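Transcription initiation factor IIB (Methanocaldococcus jannaschii, PDB 5O9J) is a mini-intein with the HINT fold, probably able like its relatives to cut itself out of a precursor and join the flanking protein pieces. Local coordinates at residues A[5-10]-A[156-161]; A[54-59]-A[169-174]; A[67-72]-A[163-168]; A[88-93]-A[179-184]. All coordinates share one frame; numbering follows the deposited sequence.

Contact 1: residues A[5-10]-A[156-161]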
loop_
_atom_site.group_PDB
_atom_site.type_symbol
_atom_site.label_atom_id
_atom_site.label_comp_id
_atom_site.label_asym_id
_atom_site.label_seq_id
_atom_site.Cartn_x
_atom_site.Cartn_y
_atom_site.Cartn_z
ATOM N N VAL A 5 -3.084 -2.009 4.432
ATOM C CA VAL A 5 -1.644 -2.224 4.456
ATOM C C VAL A 5 -1.211 -2.908 5.756
ATOM O O VAL A 5 -1.746 -2.603 6.829
ATOM C CB VAL A 5 -0.893 -0.879 4.312
ATOM C CG1 VAL A 5 0.571 -1.118 4.107
ATOM C CG2 VAL A 5 -1.457 -0.070 3.148
ATOM N N ASP A 6 -0.242 -3.818 5.664
ATOM C CA ASP A 6 0.308 -4.470 6.847
ATOM C C ASP A 6 1.053 -3.479 7.731
ATOM O O ASP A 6 1.665 -2.522 7.244
ATOM C CB ASP A 6 1.242 -5.620 6.457
ATOM C CG ASP A 6 1.795 -6.369 7.672
ATOM O OD1 ASP A 6 1.033 -7.122 8.318
ATOM O OD2 ASP A 6 2.992 -6.206 7.984
ATOM N N TYR A 7 0.988 -3.736 9.034
ATOM C CA TYR A 7 1.571 -2.900 10.080
ATOM C C TYR A 7 2.972 -2.380 9.786
ATOM O O TYR A 7 3.264 -1.210 10.022
ATOM C CB TYR A 7 1.609 -3.693 11.391
ATOM C CG TYR A 7 2.026 -2.905 12.621
ATOM C CD1 TYR A 7 3.371 -2.723 12.944
ATOM C CD2 TYR A 7 1.067 -2.378 13.486
ATOM C CE1 TYR A 7 3.746 -2.018 14.077
ATOM C CE2 TYR A 7 1.431 -1.675 14.616
ATOM C CZ TYR A 7 2.767 -1.496 14.906
ATOM O OH TYR A 7 3.113 -0.792 16.034
ATOM N N ASN A 8 3.843 -3.256 9.303
ATOM C CA ASN A 8 5.265 -2.933 9.251
ATOM C C ASN A 8 5.691 -1.991 8.126
ATOM O O ASN A 8 6.789 -1.457 8.183
ATOM C CB ASN A 8 6.099 -4.217 9.158
ATOM C CG ASN A 8 6.434 -4.803 10.524
ATOM O OD1 ASN A 8 6.230 -4.163 11.557
ATOM N ND2 ASN A 8 6.965 -6.025 10.532
ATOM N N GLU A 9 4.846 -1.785 7.115
ATOM C CA GLU A 9 5.267 -1.006 5.951
ATOM C C GLU A 9 5.631 0.429 6.320
ATOM O O GLU A 9 4.793 1.190 6.801
ATOM C CB GLU A 9 4.182 -0.991 4.872
ATOM C CG GLU A 9 3.741 -2.359 4.422
ATOM C CD GLU A 9 4.895 -3.249 4.042
ATOM O OE1 GLU A 9 5.730 -2.828 3.208
ATOM O OE2 GLU A 9 4.965 -4.381 4.582
ATOM N N PRO A 10 6.892 0.804 6.089
ATOM C CA PRO A 10 7.341 2.169 6.366
ATOM C C PRO A 10 6.680 3.189 5.461
ATOM O O PRO A 10 6.488 2.930 4.271
ATOM C CB PRO A 10 8.850 2.100 6.106
ATOM C CG PRO A 10 9.030 0.929 5.249
ATOM C CD PRO A 10 7.995 -0.054 5.636
ATOM N N PRO A 156 -0.747 -11.242 9.588
ATOM C CA PRO A 156 -0.419 -9.819 9.688
ATOM C C PRO A 156 0.425 -9.576 10.928
ATOM O O PRO A 156 0.194 -10.235 11.939
ATOM C CB PRO A 156 -1.788 -9.140 9.800
ATOM C CG PRO A 156 -2.755 -10.119 9.235
ATOM C CD PRO A 156 -2.203 -11.472 9.584
ATOM N N THR A 157 1.391 -8.667 10.850
ATOM C CA THR A 157 2.277 -8.400 11.977
ATOM C C THR A 157 1.492 -8.066 13.247
ATOM O O THR A 157 1.843 -8.519 14.336
ATOM C CB THR A 157 3.240 -7.248 11.667
ATOM O OG1 THR A 157 3.925 -7.516 10.436
ATOM C CG2 THR A 157 4.254 -7.080 12.789
ATOM N N SER A 158 0.416 -7.297 13.101
ATOM C CA SER A 158 -0.353 -6.844 14.259
ATOM C C SER A 158 -1.683 -7.572 14.443
ATOM O O SER A 158 -2.249 -7.570 15.536
ATOM C CB SER A 158 -0.632 -5.344 14.160
ATOM O OG SER A 158 -1.612 -5.077 13.172
ATOM N N GLY A 159 -2.182 -8.183 13.374
ATOM C CA GLY A 159 -3.511 -8.766 13.391
ATOM C C GLY A 159 -4.488 -7.763 12.811
ATOM O O GLY A 159 -5.700 -7.984 12.798
ATOM N N TYR A 160 -3.937 -6.651 12.327
ATOM C CA TYR A 160 -4.713 -5.581 11.717
ATOM C C TYR A 160 -4.069 -5.151 10.389
ATOM O O TYR A 160 -2.871 -5.331 10.184
ATOM C CB TYR A 160 -4.825 -4.388 12.673
ATOM C CG TYR A 160 -5.828 -4.554 13.814
ATOM C CD1 TYR A 160 -5.627 -5.493 14.827
ATOM C CD2 TYR A 160 -6.961 -3.747 13.892
ATOM C CE1 TYR A 160 -6.546 -5.635 15.877
ATOM C CE2 TYR A 160 -7.874 -3.877 14.932
ATOM C CZ TYR A 160 -7.664 -4.820 15.919
ATOM O OH TYR A 160 -8.578 -4.943 16.950
ATOM N N ALA A 161 -4.880 -4.615 9.485
ATOM C CA ALA A 161 -4.395 -3.973 8.266
ATOM C C ALA A 161 -4.806 -2.512 8.322
ATOM O O ALA A 161 -5.779 -2.173 8.999
ATOM C CB ALA A 161 -4.952 -4.645 7.042
HETATM O O HOH W 1 -0.353 -5.935 10.369
#
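Thr157 is gripped by both carboxylate oxygens of Asp6, a compact example of how one acidic side chain can hold a loop. The backbone N of Thr157 donates to OD1 of Asp6 at 3.0 Å (N-H...O angle 159°), while OG1 of Thr157 donates to OD2 of Asp6 at 2.9 Å, and each oxygen uses the lone pair facing its twin. The two side chains meet at about a right angle. Asp6 has its CG anti to the backbone N (chi1 -178°), which carries the carboxylate toward Thr157. OD2 of Asp6 also takes a weak bond from the backbone N of Asn8, within the type I turn from Asp6 to Glu9. Tyr7 meets Ser158, its CD2 3.5 Å from CB of Ser158, and its CB is 3.9 Å from CB of Thr157. Ser158 itself forms an ST turn with the N of Tyr160, and its OG is also hydrogen-bonded to Tyr162 OH. A water bridges the two segments, donating to OD1 of Asp6 at 2.7 Å and to O of Tyr160 at 2.6 Å and accepting from N of Tyr7 and of Ser158. With an alanine in place of Asp6, the N and OG1 of Thr157 would probably lose both of their acceptors on the carboxylate and the water one of its four partners. Since a single buried carboxylate takes bonds from both segments and the water, its negative charge is probably spread over several donors, tying the N-terminal strand to the loop before strand 160-165.

Contact 2: residues A[54-59]-A[169-174]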
loop_
_atom_site.group_PDB
_atom_site.type_symbol
_atom_site.label_atom_id
_atom_site.label_comp_id
_atom_site.label_asym_id
_atom_site.label_seq_id
_atom_site.Cartn_x
_atom_site.Cartn_y
_atom_site.Cartn_z
ATOM N N VAL A 54 1.517 12.561 3.966
ATOM C CA VAL A 54 2.280 11.416 3.487
ATOM C C VAL A 54 2.752 11.668 2.053
ATOM O O VAL A 54 2.172 12.494 1.335
ATOM C CB VAL A 54 1.439 10.128 3.561
ATOM C CG1 VAL A 54 0.335 10.136 2.505
ATOM C CG2 VAL A 54 2.315 8.883 3.445
ATOM N N ILE A 55 3.812 10.981 1.640
ATOM C CA ILE A 55 4.270 11.083 0.258
ATOM C C ILE A 55 3.276 10.385 -0.648
ATOM O O ILE A 55 2.948 9.225 -0.445
ATOM C CB ILE A 55 5.667 10.465 0.040
ATOM C CG1 ILE A 55 6.722 11.263 0.796
ATOM C CG2 ILE A 55 6.005 10.427 -1.454
ATOM C CD1 ILE A 55 6.785 12.740 0.392
ATOM N N ALA A 56 2.785 11.109 -1.638
ATOM C CA ALA A 56 1.844 10.547 -2.574
ATOM C C ALA A 56 2.058 11.163 -3.939
ATOM O O ALA A 56 2.707 12.195 -4.071
ATOM C CB ALA A 56 0.421 10.775 -2.101
ATOM N N PHE A 57 1.499 10.515 -4.948
ATOM C CA PHE A 57 1.523 10.999 -6.317
ATOM C C PHE A 57 0.248 11.794 -6.611
ATOM O O PHE A 57 -0.826 11.215 -6.758
ATOM C CB PHE A 57 1.647 9.816 -7.262
ATOM C CG PHE A 57 1.774 10.201 -8.675
ATOM C CD1 PHE A 57 3.009 10.560 -9.215
ATOM C CD2 PHE A 57 0.646 10.251 -9.473
ATOM C CE1 PHE A 57 3.090 10.922 -10.540
ATOM C CE2 PHE A 57 0.735 10.613 -10.768
ATOM C CZ PHE A 57 1.944 10.941 -11.332
ATOM N N ASN A 58 0.351 13.118 -6.706
ATOM C CA ASN A 58 -0.866 13.928 -6.751
ATOM C C ASN A 58 -1.483 14.101 -8.144
ATOM O O ASN A 58 -0.946 13.608 -9.140
ATOM C CB ASN A 58 -0.610 15.306 -6.124
ATOM C CG ASN A 58 0.304 16.206 -6.971
ATOM O OD1 ASN A 58 0.804 15.825 -8.034
ATOM N ND2 ASN A 58 0.513 17.419 -6.486
ATOM N N SER A 59 -2.612 14.812 -8.191
ATOM C CA SER A 59 -3.357 15.054 -9.431
ATOM C C SER A 59 -2.575 15.858 -10.476
ATOM O O SER A 59 -2.923 15.851 -11.655
ATOM C CB SER A 59 -4.675 15.777 -9.122
ATOM O OG SER A 59 -5.492 15.011 -8.251
ATOM N N ALA A 169 -5.494 12.483 -4.477
ATOM C CA ALA A 169 -4.361 11.647 -4.859
ATOM C C ALA A 169 -4.777 10.184 -4.860
ATOM O O ALA A 169 -4.468 9.446 -5.794
ATOM C CB ALA A 169 -3.179 11.873 -3.924
ATOM N N GLU A 170 -5.481 9.780 -3.807
ATOM C CA GLU A 170 -6.003 8.421 -3.672
ATOM C C GLU A 170 -4.949 7.338 -3.944
ATOM O O GLU A 170 -5.242 6.288 -4.511
ATOM C CB GLU A 170 -7.215 8.239 -4.585
ATOM C CG GLU A 170 -8.380 9.149 -4.201
ATOM C CD GLU A 170 -9.678 8.782 -4.894
ATOM O OE1 GLU A 170 -9.708 7.736 -5.580
ATOM O OE2 GLU A 170 -10.669 9.534 -4.744
ATOM N N ASN A 171 -3.719 7.632 -3.539
ATOM C CA ASN A 171 -2.634 6.666 -3.472
ATOM C C ASN A 171 -1.697 7.131 -2.368
ATOM O O ASN A 171 -1.856 8.237 -1.845
ATOM C CB ASN A 171 -1.883 6.544 -4.806
ATOM C CG ASN A 171 -1.098 7.799 -5.152
ATOM O OD1 ASN A 171 -0.010 8.027 -4.627
ATOM N ND2 ASN A 171 -1.659 8.628 -6.026
ATOM N N PHE A 172 -0.745 6.291 -1.985
ATOM C CA PHE A 172 0.376 6.770 -1.188
ATOM C C PHE A 172 1.558 5.826 -1.295
ATOM O O PHE A 172 1.441 4.677 -1.742
ATOM C CB PHE A 172 -0.014 6.992 0.287
ATOM C CG PHE A 172 -0.554 5.776 0.982
ATOM C CD1 PHE A 172 0.295 4.894 1.632
ATOM C CD2 PHE A 172 -1.917 5.543 1.025
ATOM C CE1 PHE A 172 -0.212 3.777 2.288
ATOM C CE2 PHE A 172 -2.434 4.447 1.685
ATOM C CZ PHE A 172 -1.581 3.556 2.316
ATOM N N VAL A 173 2.712 6.337 -0.902
ATOM C CA VAL A 173 3.941 5.581 -0.971
ATOM C C VAL A 173 4.164 4.911 0.369
ATOM O O VAL A 173 4.083 5.569 1.404
ATOM C CB VAL A 173 5.125 6.493 -1.326
ATOM C CG1 VAL A 173 6.419 5.804 -1.049
ATOM C CG2 VAL A 173 5.029 6.932 -2.787
ATOM N N ALA A 174 4.426 3.606 0.344
ATOM C CA ALA A 174 4.642 2.835 1.559
ATOM C C ALA A 174 5.324 1.520 1.237
ATOM O O ALA A 174 4.883 0.795 0.347
ATOM C CB ALA A 174 3.328 2.574 2.265
#
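The carboxamide of Asn171 lies against the backbone of Phe57 and imitates a strand neighbour. Its OD1 accepts from the N of Phe57 at 2.9 Å in a nearly straight bond (N-H...O angle 171°), while its ND2 donates to the O of the same residue, Phe57, at 2.8 Å. Both bonds lie in the plane of the accepting carbonyl, on a lone pair, and Phe57 O sits almost in the plane of the amide. With two bonds closing on one residue, the amide cannot turn over without losing both. Its CG stands between the backbone N and the carbonyl carbon (chi1 68°), and a weak bond from ND2 to the O of Ala169 steadies it further. Nearby, CB of Ala56 presses on the O of Asn171 at 3.4 Å, a carbonyl buried without any polar partner. One backbone bond follows, from N of Val173 to O of Ile55 at 2.9 Å. Beside it the side chains of Ile55 and Val173 run in the same direction, CG2 to CG2 at 3.9 Å, and CG1 of Val54 rests on CB of Phe172. The strands pass 4.7 Å apart with their directions 124° from one another, too skewed for a regular pairing. Such a crossing, where strand 171-174, at the edge of one sheet, crosses strand 52-57 of another, fits the all-beta HINT fold of intein splicing domains.

Contact 3: residues A[67-72]-A[163-168]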
loop_
_atom_site.group_PDB
_atom_site.type_symbol
_atom_site.label_atom_id
_atom_site.label_comp_id
_atom_site.label_asym_id
_atom_site.label_seq_id
_atom_site.Cartn_x
_atom_site.Cartn_y
_atom_site.Cartn_z
ATOM N N PRO A 67 -1.835 15.993 2.407
ATOM C CA PRO A 67 -2.646 15.828 3.620
ATOM C C PRO A 67 -3.350 14.486 3.715
ATOM O O PRO A 67 -3.973 14.041 2.754
ATOM C CB PRO A 67 -3.685 16.950 3.498
ATOM C CG PRO A 67 -2.985 18.011 2.727
ATOM C CD PRO A 67 -2.150 17.256 1.714
ATOM N N VAL A 68 -3.258 13.865 4.884
ATOM C CA VAL A 68 -4.081 12.707 5.221
ATOM C C VAL A 68 -5.299 13.225 5.982
ATOM O O VAL A 68 -5.159 14.001 6.928
ATOM C CB VAL A 68 -3.307 11.687 6.072
ATOM C CG1 VAL A 68 -4.204 10.493 6.459
ATOM C CG2 VAL A 68 -2.056 11.212 5.319
ATOM N N SER A 69 -6.494 12.826 5.563
ATOM C CA SER A 69 -7.705 13.340 6.197
ATOM C C SER A 69 -8.123 12.465 7.369
ATOM O O SER A 69 -8.541 12.968 8.407
ATOM C CB SER A 69 -8.840 13.439 5.183
ATOM O OG SER A 69 -9.041 12.182 4.564
ATOM N N GLU A 70 -8.013 11.153 7.192
ATOM C CA GLU A 70 -8.357 10.206 8.245
ATOM C C GLU A 70 -7.508 8.942 8.129
ATOM O O GLU A 70 -6.912 8.668 7.082
ATOM C CB GLU A 70 -9.854 9.856 8.195
ATOM C CG GLU A 70 -10.298 9.245 6.878
ATOM C CD GLU A 70 -11.789 8.921 6.812
ATOM O OE1 GLU A 70 -12.610 9.653 7.417
ATOM O OE2 GLU A 70 -12.131 7.923 6.137
ATOM N N VAL A 71 -7.432 8.182 9.215
ATOM C CA VAL A 71 -6.746 6.897 9.194
ATOM C C VAL A 71 -7.698 5.840 9.716
ATOM O O VAL A 71 -8.677 6.159 10.391
ATOM C CB VAL A 71 -5.463 6.891 10.049
ATOM C CG1 VAL A 71 -4.490 7.982 9.584
ATOM C CG2 VAL A 71 -5.806 7.070 11.521
ATOM N N SER A 72 -7.417 4.585 9.405
ATOM C CA SER A 72 -8.278 3.522 9.880
ATOM C C SER A 72 -7.523 2.208 9.944
ATOM O O SER A 72 -6.426 2.077 9.394
ATOM C CB SER A 72 -9.522 3.398 8.986
ATOM O OG SER A 72 -9.226 2.795 7.742
ATOM N N ASP A 163 -5.149 1.754 6.801
ATOM C CA ASP A 163 -5.605 2.627 5.721
ATOM C C ASP A 163 -5.290 4.098 5.986
ATOM O O ASP A 163 -5.471 4.601 7.099
ATOM C CB ASP A 163 -7.115 2.476 5.521
ATOM C CG ASP A 163 -7.476 1.473 4.439
ATOM O OD1 ASP A 163 -7.418 1.845 3.248
ATOM O OD2 ASP A 163 -7.806 0.311 4.781
ATOM N N LEU A 164 -4.828 4.793 4.954
ATOM C CA LEU A 164 -4.778 6.245 4.986
ATOM C C LEU A 164 -5.798 6.740 3.979
ATOM O O LEU A 164 -6.038 6.081 2.966
ATOM C CB LEU A 164 -3.378 6.773 4.648
ATOM C CG LEU A 164 -2.192 6.317 5.505
ATOM C CD1 LEU A 164 -0.874 6.813 4.926
ATOM C CD2 LEU A 164 -2.340 6.798 6.939
ATOM N N THR A 165 -6.418 7.881 4.256
ATOM C CA THR A 165 -7.241 8.531 3.252
ATOM C C THR A 165 -6.520 9.781 2.794
ATOM O O THR A 165 -6.309 10.719 3.567
ATOM C CB THR A 165 -8.649 8.893 3.771
ATOM O OG1 THR A 165 -9.343 7.698 4.144
ATOM C CG2 THR A 165 -9.450 9.606 2.687
ATOM N N VAL A 166 -6.132 9.777 1.524
ATOM C CA VAL A 166 -5.422 10.891 0.934
ATOM C C VAL A 166 -6.266 11.472 -0.193
ATOM O O VAL A 166 -6.315 10.916 -1.290
ATOM C CB VAL A 166 -4.041 10.450 0.397
ATOM C CG1 VAL A 166 -3.248 11.650 -0.090
ATOM C CG2 VAL A 166 -3.277 9.694 1.480
ATOM N N PRO A 167 -6.966 12.576 0.087
ATOM C CA PRO A 167 -7.747 13.299 -0.923
ATOM C C PRO A 167 -6.901 13.822 -2.078
ATOM O O PRO A 167 -5.723 14.124 -1.893
ATOM C CB PRO A 167 -8.352 14.469 -0.130
ATOM C CG PRO A 167 -7.555 14.540 1.151
ATOM C CD PRO A 167 -7.169 13.128 1.437
ATOM N N ASN A 168 -7.507 13.925 -3.256
ATOM C CA ASN A 168 -6.854 14.498 -4.435
ATOM C C ASN A 168 -5.570 13.766 -4.826
ATOM O O ASN A 168 -4.667 14.356 -5.432
ATOM C CB ASN A 168 -6.550 15.984 -4.208
ATOM C CG ASN A 168 -7.794 16.788 -3.865
ATOM O OD1 ASN A 168 -8.867 16.561 -4.426
ATOM N ND2 ASN A 168 -7.658 17.723 -2.930
#
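O of Pro67 lies 3.6 Å from CD of Pro167, with an ammonium ion bonded to the O of each proline. Val68 follows, its CG2 4.3 Å from CG2 of Val166 and its CG1 near CD2 of Leu164. A classic beta bulge then sets Ser69 and Glu70 opposite Thr165, and two donors converge on O of Thr165: the backbone N of Ser69 comes nearly end-on at 2.9 Å, whereas its OG approaches from above the carbonyl plane at 3.3 Å. OG stands between the backbone N and the carbonyl carbon (chi1 55°), which also sets it against the methyl CG2 of Thr165. With an alanine here, Thr165 O would probably lose its second, hydroxyl donor, and a small gap would open beside CG2 of Thr165. Glu70 takes the N of Thr165 on its O at 3.0 Å; its OE2 takes a weak bond from OG1 of Thr165, while OE1 forms a salt bridge with Arg39. Val71 points to the other face with Leu164, CG1 to CD2 at 3.6 Å, both lying side by side beneath helix 24-33. Ser72 pairs with Asp163 through two backbone bonds, and the carboxylate of Asp163 binds the N of Tyr3 and of Ala4. This antiparallel pairing, regular at Val71-Leu164 and Ser72-Asp163 but bulged before them, lies in a five-stranded sheet of the HINT fold, one face on a helix and the other polar.

Contact 4: residues A[88-93]-A[179-184]. Unlike the reference sequence in segment 179-184: Ala184 (reference Thr).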
loop_
_atom_site.group_PDB
_atom_site.type_symbol
_atom_site.label_atom_id
_atom_site.label_comp_id
_atom_site.label_asym_id
_atom_site.label_seq_id
_atom_site.Cartn_x
_atom_site.Cartn_y
_atom_site.Cartn_z
ATOM N N LYS A 88 12.765 -9.903 -3.844
ATOM C CA LYS A 88 11.848 -8.808 -3.549
ATOM C C LYS A 88 10.528 -9.413 -3.091
ATOM O O LYS A 88 10.099 -10.447 -3.606
ATOM C CB LYS A 88 11.626 -7.910 -4.768
ATOM C CG LYS A 88 12.690 -6.862 -4.992
ATOM C CD LYS A 88 12.456 -6.121 -6.301
ATOM C CE LYS A 88 13.503 -5.040 -6.515
ATOM N NZ LYS A 88 13.938 -4.958 -7.942
ATOM N N LYS A 89 9.883 -8.781 -2.122
ATOM C CA LYS A 89 8.650 -9.338 -1.591
ATOM C C LYS A 89 7.726 -8.275 -1.018
ATOM O O LYS A 89 8.160 -7.197 -0.623
ATOM C CB LYS A 89 8.965 -10.392 -0.525
ATOM C CG LYS A 89 9.690 -9.858 0.695
ATOM C CD LYS A 89 10.247 -10.995 1.540
ATOM C CE LYS A 89 11.521 -11.568 0.931
ATOM N NZ LYS A 89 12.135 -12.635 1.783
ATOM N N VAL A 90 6.437 -8.592 -0.983
ATOM C CA VAL A 90 5.447 -7.671 -0.451
ATOM C C VAL A 90 4.351 -8.468 0.245
ATOM O O VAL A 90 4.039 -9.582 -0.169
ATOM C CB VAL A 90 4.858 -6.773 -1.574
ATOM C CG1 VAL A 90 4.140 -7.612 -2.628
ATOM C CG2 VAL A 90 3.936 -5.711 -0.996
ATOM N N ARG A 91 3.791 -7.915 1.315
ATOM C CA ARG A 91 2.670 -8.551 2.009
ATOM C C ARG A 91 1.396 -7.743 1.829
ATOM O O ARG A 91 1.326 -6.589 2.255
ATOM C CB ARG A 91 2.958 -8.698 3.500
ATOM C CG ARG A 91 4.177 -9.521 3.844
ATOM C CD ARG A 91 4.350 -9.565 5.358
ATOM N NE ARG A 91 5.203 -10.668 5.781
ATOM C CZ ARG A 91 5.078 -11.302 6.942
ATOM N NH1 ARG A 91 5.899 -12.300 7.238
ATOM N NH2 ARG A 91 4.132 -10.941 7.803
ATOM N N VAL A 92 0.385 -8.340 1.210
ATOM C CA VAL A 92 -0.868 -7.626 0.971
ATOM C C VAL A 92 -2.086 -8.499 1.229
ATOM O O VAL A 92 -2.004 -9.724 1.224
ATOM C CB VAL A 92 -0.954 -7.076 -0.480
ATOM C CG1 VAL A 92 0.121 -6.049 -0.720
ATOM C CG2 VAL A 92 -0.832 -8.203 -1.487
ATOM N N THR A 93 -3.222 -7.855 1.446
ATOM C CA THR A 93 -4.471 -8.571 1.608
ATOM C C THR A 93 -4.985 -9.056 0.267
ATOM O O THR A 93 -4.509 -8.645 -0.796
ATOM C CB THR A 93 -5.540 -7.701 2.276
ATOM O OG1 THR A 93 -5.813 -6.566 1.447
ATOM C CG2 THR A 93 -5.058 -7.229 3.641
ATOM N N PHE A 179 6.600 -2.457 -6.117
ATOM C CA PHE A 179 5.280 -2.981 -6.429
ATOM C C PHE A 179 4.285 -1.836 -6.559
ATOM O O PHE A 179 4.377 -0.846 -5.845
ATOM C CB PHE A 179 4.792 -3.950 -5.353
ATOM C CG PHE A 179 5.623 -5.188 -5.218
ATOM C CD1 PHE A 179 6.717 -5.215 -4.370
ATOM C CD2 PHE A 179 5.291 -6.338 -5.919
ATOM C CE1 PHE A 179 7.475 -6.362 -4.232
ATOM C CE2 PHE A 179 6.044 -7.485 -5.783
ATOM C CZ PHE A 179 7.141 -7.495 -4.941
ATOM N N VAL A 180 3.327 -1.972 -7.463
ATOM C CA VAL A 180 2.166 -1.095 -7.440
ATOM C C VAL A 180 0.935 -1.929 -7.114
ATOM O O VAL A 180 0.541 -2.812 -7.872
ATOM C CB VAL A 180 1.972 -0.359 -8.768
ATOM C CG1 VAL A 180 0.764 0.562 -8.674
ATOM C CG2 VAL A 180 3.222 0.427 -9.106
ATOM N N LEU A 181 0.343 -1.653 -5.963
ATOM C CA LEU A 181 -0.775 -2.444 -5.481
ATOM C C LEU A 181 -2.077 -1.693 -5.705
ATOM O O LEU A 181 -2.272 -0.595 -5.172
ATOM C CB LEU A 181 -0.598 -2.778 -3.995
ATOM C CG LEU A 181 0.664 -3.534 -3.552
ATOM C CD1 LEU A 181 1.003 -4.685 -4.503
ATOM C CD2 LEU A 181 1.853 -2.591 -3.379
ATOM N N HIS A 182 -2.964 -2.279 -6.502
ATOM C CA HIS A 182 -4.256 -1.668 -6.765
ATOM C C HIS A 182 -5.349 -2.281 -5.889
ATOM O O HIS A 182 -5.444 -3.499 -5.794
ATOM C CB HIS A 182 -4.631 -1.831 -8.238
ATOM C CG HIS A 182 -3.602 -1.304 -9.193
ATOM N ND1 HIS A 182 -3.738 -0.074 -9.825
ATOM C CD2 HIS A 182 -2.447 -1.827 -9.644
ATOM C CE1 HIS A 182 -2.703 0.117 -10.613
ATOM N NE2 HIS A 182 -1.897 -0.919 -10.529
ATOM N N ASN A 183 -6.164 -1.440 -5.255
ATOM C CA ASN A 183 -7.368 -1.925 -4.585
ATOM C C ASN A 183 -8.257 -2.637 -5.595
ATOM O O ASN A 183 -8.315 -2.248 -6.762
ATOM C CB ASN A 183 -8.139 -0.784 -3.924
ATOM C CG ASN A 183 -7.366 -0.125 -2.799
ATOM O OD1 ASN A 183 -6.376 -0.666 -2.301
ATOM N ND2 ASN A 183 -7.826 1.049 -2.380
ATOM N N ALA A 184 -8.943 -3.685 -5.159
ATOM C CA ALA A 184 -9.708 -4.503 -6.094
ATOM C C ALA A 184 -10.822 -5.261 -5.393
ATOM O O ALA A 184 -11.474 -4.727 -4.491
ATOM C CB ALA A 184 -8.779 -5.480 -6.829
ATOM O OXT ALA A 184 -11.087 -6.418 -5.727
#
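Phe179 keeps its CG anti to the carbonyl carbon (chi1 -64°), while Val90 places CG1 between its own backbone N and carbonyl carbon (chi1 62°); together these torsions bring a methyl squarely over a ring. CG1 of Val90 sits 3.5 Å from the centroid of the Phe179 ring and only 6° off its normal, a CH-pi contact in which the two side chains arrive from opposite directions. CB of Val90 adds to the cover, 3.7 Å from CD1 of Phe179. CE1 of Phe179 also lies 3.7 Å from the backbone C of Lys89. In this way the edge strand 88-92 of one sheet is laid over strand 180-183 of another, inside the core of the HINT fold. The second strand leads on to His182 and Asn183, the pair that usually closes an intein, and ends in Ala184, where the reference sequence has threonine. The contact has no polar bond between its segments and rests on apolar fit. Further along, CG1 of Val92 nestles against CG of Leu181 at 3.8 Å, and Leu181 is backed by Val98 and Tyr130.

How the contacts relate
Along the chain the first segments run in the order of contacts 1, 2, 3 and 4, but the second segments return as 1, 3, 2, 4, so contact 3 nests inside contact 2 while the other pairs cross. Contacts 1 and 3 share strand 160-165 and one antiparallel sheet, their centres about 17 Å apart. Contacts 2 and 3 lie closest, about 10 Å between centres, and meet through Val54, which packs on Val68 and Val166. Contacts 2 and 4 reach the same mixed sheet through strands 171-174 and 180-183. Val5 touching Phe172 joins contact 1 to contact 2. Contact 1 holds the N-terminal part and contact 4 the C-terminal part against the fold, consistent with a compact splicing domain.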